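Local coordinates for uncharacterized protein (Mannheimia succiniciproducens, PDB 3KG4), which processes CRISPR precursor transcripts into crRNA as a metal-independent Cas5d endoribonuclease of an adaptive immune system, at residues H204-E209 with G213-P218. Residues are numbered along the deposited sequence; the frame is centred on the assembly and turned at random.
Sequences HFFRAE and GVIDVP
Phe206 fills the gap between two antiparallel segments that splay apart toward Pro218, and its ring makes the closest apolar contacts. Chi1 of 77° sets CG between the backbone N and the carbonyl carbon, which swings the ring across to the 213-218 segment, where it reaches Ile215 of the strand and Pro218 just beyond it. Phe206 CD1 meets Pro218 CD obliquely at 3.4 Å, while Phe206 CE1 has Ile215 CG2 at its edge, near the ring plane, 4.0 Å away. Both side chains cross the phenylalanine at about a right angle. Pro35 of helix 35-45 and His193 also pack on Phe206; Phe206 and Ile215 are buried, while Pro218 lies at the exposed margin.

The other side is wet. Water 1 donates to Arg207 O and to Asp216 O (2.8 Å from the latter) and accepts from Glu209 N. Water 2 donates to Glu209 O at 2.6 Å and accepts from Asp216 N. Together they replace direct backbone pairing here; the direct link is a weak CH···O contact from Ile215 CA to Glu209 O, 3.5 Å with 158° at the hydrogen. The CB of Glu209 is directed away from the 213-218 segment.

Strand 203-211 is also paired with strand 186-195, and 214-216 with 51-60. The contact is thus a β-hairpin whose strands, beyond the turn, are joined by two waters and a phenylalanine contact rather than by direct backbone bonds, within the antiparallel sheet of a RAMP-type Cas5 protein.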
ATOM      1  N   HIS A 204      14.589  -6.041   0.576  1.00 28.63           N
ATOM      2  CA  HIS A 204      14.112  -7.395   0.721  1.00 26.30           C
ATOM      3  C   HIS A 204      12.944  -7.571  -0.250  1.00 25.76           C
ATOM      4  O   HIS A 204      12.061  -6.711  -0.298  1.00 23.98           O
ATOM      5  CB  HIS A 204      13.649  -7.631   2.133  1.00 25.98           C
ATOM      6  CG  HIS A 204      13.023  -8.966   2.328  1.00 26.48           C
ATOM      7  ND1 HIS A 204      13.715 -10.144   2.115  1.00 28.24           N
ATOM      8  CD2 HIS A 204      11.753  -9.320   2.634  1.00 25.95           C
ATOM      9  CE1 HIS A 204      12.898 -11.165   2.333  1.00 29.15           C
ATOM     10  NE2 HIS A 204      11.710 -10.690   2.662  1.00 27.90           N
ATOM     11  N   PHE A 205      12.983  -8.661  -1.029  1.00 24.86           N
ATOM     12  CA  PHE A 205      12.008  -8.918  -2.079  1.00 24.91           C
ATOM     13  C   PHE A 205      11.082 -10.052  -1.651  1.00 24.09           C
ATOM     14  O   PHE A 205      11.406 -10.819  -0.720  1.00 23.64           O
ATOM     15  CB  PHE A 205      12.718  -9.283  -3.386  1.00 25.49           C
ATOM     16  CG  PHE A 205      13.488  -8.143  -3.970  1.00 28.45           C
ATOM     17  CD1 PHE A 205      12.942  -7.339  -4.936  1.00 31.15           C
ATOM     18  CD2 PHE A 205      14.775  -7.868  -3.509  1.00 32.84           C
ATOM     19  CE1 PHE A 205      13.659  -6.273  -5.443  1.00 35.54           C
ATOM     20  CE2 PHE A 205      15.490  -6.801  -4.009  1.00 33.79           C
ATOM     21  CZ  PHE A 205      14.950  -6.018  -4.973  1.00 34.20           C
ATOM     22  N   PHE A 206       9.928 -10.122  -2.293  1.00 22.98           N
ATOM     23  CA  PHE A 206       9.015 -11.249  -2.066  1.00 22.49           C
ATOM     24  C   PHE A 206       8.387 -11.634  -3.411  1.00 21.45           C
ATOM     25  O   PHE A 206       8.339 -10.835  -4.356  1.00 19.06           O
ATOM     26  CB  PHE A 206       7.923 -10.954  -1.013  1.00 22.40           C
ATOM     27  CG  PHE A 206       6.790 -10.098  -1.493  1.00 21.75           C
ATOM     28  CD1 PHE A 206       5.490 -10.604  -1.537  1.00 24.96           C
ATOM     29  CD2 PHE A 206       6.988  -8.762  -1.898  1.00 21.87           C
ATOM     30  CE1 PHE A 206       4.433  -9.829  -1.978  1.00 24.63           C
ATOM     31  CE2 PHE A 206       5.936  -7.986  -2.307  1.00 22.44           C
ATOM     32  CZ  PHE A 206       4.657  -8.495  -2.353  1.00 25.24           C
ATOM     33  N   ARG A 207       7.853 -12.847  -3.442  1.00 23.07           N
ATOM     34  CA  ARG A 207       7.173 -13.334  -4.634  1.00 23.14           C
ATOM     35  C   ARG A 207       5.739 -12.901  -4.563  1.00 23.09           C
ATOM     36  O   ARG A 207       4.933 -13.408  -3.753  1.00 23.38           O
ATOM     37  CB  ARG A 207       7.312 -14.859  -4.791  1.00 23.66           C
ATOM     38  CG  ARG A 207       6.799 -15.373  -6.127  1.00 25.20           C
ATOM     39  CD  ARG A 207       7.370 -14.649  -7.324  1.00 26.16           C
ATOM     40  NE  ARG A 207       7.119 -15.409  -8.552  1.00 27.46           N
ATOM     41  CZ  ARG A 207       7.875 -16.419  -8.980  1.00 29.65           C
ATOM     42  NH1 ARG A 207       7.528 -17.058 -10.109  1.00 23.73           N
ATOM     43  NH2 ARG A 207       8.957 -16.794  -8.284  1.00 25.96           N
ATOM     44  N   ALA A 208       5.397 -11.945  -5.423  1.00 21.93           N
ATOM     45  CA  ALA A 208       4.086 -11.351  -5.411  1.00 22.46           C
ATOM     46  C   ALA A 208       3.152 -12.141  -6.312  1.00 23.24           C
ATOM     47  O   ALA A 208       3.416 -12.257  -7.491  1.00 22.65           O
ATOM     48  CB  ALA A 208       4.158  -9.919  -5.903  1.00 21.51           C
ATOM     49  N   GLU A 209       2.048 -12.642  -5.752  1.00 24.84           N
ATOM     50  CA  GLU A 209       1.076 -13.391  -6.558  1.00 25.55           C
ATOM     51  C   GLU A 209      -0.320 -12.878  -6.287  1.00 24.50           C
ATOM     52  O   GLU A 209      -0.754 -12.800  -5.131  1.00 24.55           O
ATOM     53  CB  GLU A 209       1.142 -14.869  -6.279  1.00 27.28           C
ATOM     54  CG  GLU A 209       0.011 -15.583  -7.047  1.00 33.76           C
ATOM     55  CD  GLU A 209       0.096 -17.088  -7.011  1.00 41.91           C
ATOM     56  OE1 GLU A 209       0.907 -17.628  -6.221  1.00 44.84           O
ATOM     57  OE2 GLU A 209      -0.678 -17.714  -7.784  1.00 48.15           O
ATOM     58  N   GLY A 213      -7.685 -11.606  -7.173  1.00 28.46           N
ATOM     59  CA  GLY A 213      -7.604 -10.177  -6.989  1.00 28.47           C
ATOM     60  C   GLY A 213      -6.840  -9.724  -5.770  1.00 26.54           C
ATOM     61  O   GLY A 213      -6.810  -8.518  -5.496  1.00 26.43           O
ATOM     62  N   VAL A 214      -6.250 -10.650  -5.019  1.00 26.71           N
ATOM     63  CA  VAL A 214      -5.586 -10.330  -3.762  1.00 26.57           C
ATOM     64  C   VAL A 214      -4.147 -10.855  -3.702  1.00 26.64           C
ATOM     65  O   VAL A 214      -3.857 -11.997  -4.104  1.00 25.60           O
ATOM     66  CB  VAL A 214      -6.339 -10.907  -2.510  1.00 28.54           C
ATOM     67  CG1 VAL A 214      -5.673 -10.459  -1.182  1.00 28.95           C
ATOM     68  CG2 VAL A 214      -7.790 -10.527  -2.514  1.00 30.17           C
ATOM     69  N   ILE A 215      -3.262 -10.007  -3.183  1.00 25.32           N
ATOM     70  CA  ILE A 215      -1.888 -10.347  -2.929  1.00 25.60           C
ATOM     71  C   ILE A 215      -1.698 -10.490  -1.446  1.00 26.97           C
ATOM     72  O   ILE A 215      -1.871  -9.514  -0.675  1.00 25.42           O
ATOM     73  CB  ILE A 215      -0.917  -9.274  -3.438  1.00 25.59           C
ATOM     74  CG1 ILE A 215      -1.167  -9.000  -4.895  1.00 24.78           C
ATOM     75  CG2 ILE A 215       0.578  -9.710  -3.184  1.00 23.66           C
ATOM     76  CD1 ILE A 215      -0.515  -7.712  -5.444  1.00 25.30           C
ATOM     77  N   ASP A 216      -1.352 -11.712  -1.020  1.00 27.37           N
ATOM     78  CA  ASP A 216      -1.002 -11.917   0.363  1.00 29.55           C
ATOM     79  C   ASP A 216       0.481 -11.591   0.555  1.00 28.88           C
ATOM     80  O   ASP A 216       1.353 -12.007  -0.224  1.00 28.50           O
ATOM     81  CB  ASP A 216      -1.459 -13.310   0.889  1.00 31.88           C
ATOM     82  CG  ASP A 216      -3.021 -13.330   1.277  1.00 36.91           C
ATOM     83  OD1 ASP A 216      -3.402 -13.486   2.464  1.00 43.29           O
ATOM     84  OD2 ASP A 216      -3.887 -13.144   0.390  1.00 44.23           O
ATOM     85  N   VAL A 217       0.762 -10.756   1.556  1.00 27.72           N
ATOM     86  CA  VAL A 217       2.104 -10.278   1.791  1.00 26.80           C
ATOM     87  C   VAL A 217       2.695 -11.042   2.968  1.00 28.04           C
ATOM     88  O   VAL A 217       2.147 -10.998   4.095  1.00 26.11           O
ATOM     89  CB  VAL A 217       2.102  -8.746   2.099  1.00 27.19           C
ATOM     90  CG1 VAL A 217       3.531  -8.267   2.392  1.00 24.04           C
ATOM     91  CG2 VAL A 217       1.493  -7.998   0.940  1.00 26.15           C
ATOM     92  N   PRO A 218       3.800 -11.771   2.726  1.00 28.67           N
ATOM     93  CA  PRO A 218       4.318 -12.587   3.801  1.00 30.06           C
ATOM     94  C   PRO A 218       5.027 -11.716   4.843  1.00 31.83           C
ATOM     95  O   PRO A 218       5.421 -10.569   4.511  1.00 30.43           O
ATOM     96  CB  PRO A 218       5.304 -13.507   3.085  1.00 29.88           C
ATOM     97  CG  PRO A 218       5.852 -12.670   1.981  1.00 30.18           C
ATOM     98  CD  PRO A 218       4.636 -11.876   1.502  1.00 29.16           C
TER
HETATM   99  O   HOH W   1       2.034 -12.803  -2.861  1.00 29.02           O
HETATM  100  O   HOH W   2      -1.017 -14.031  -2.801  1.00 27.39           O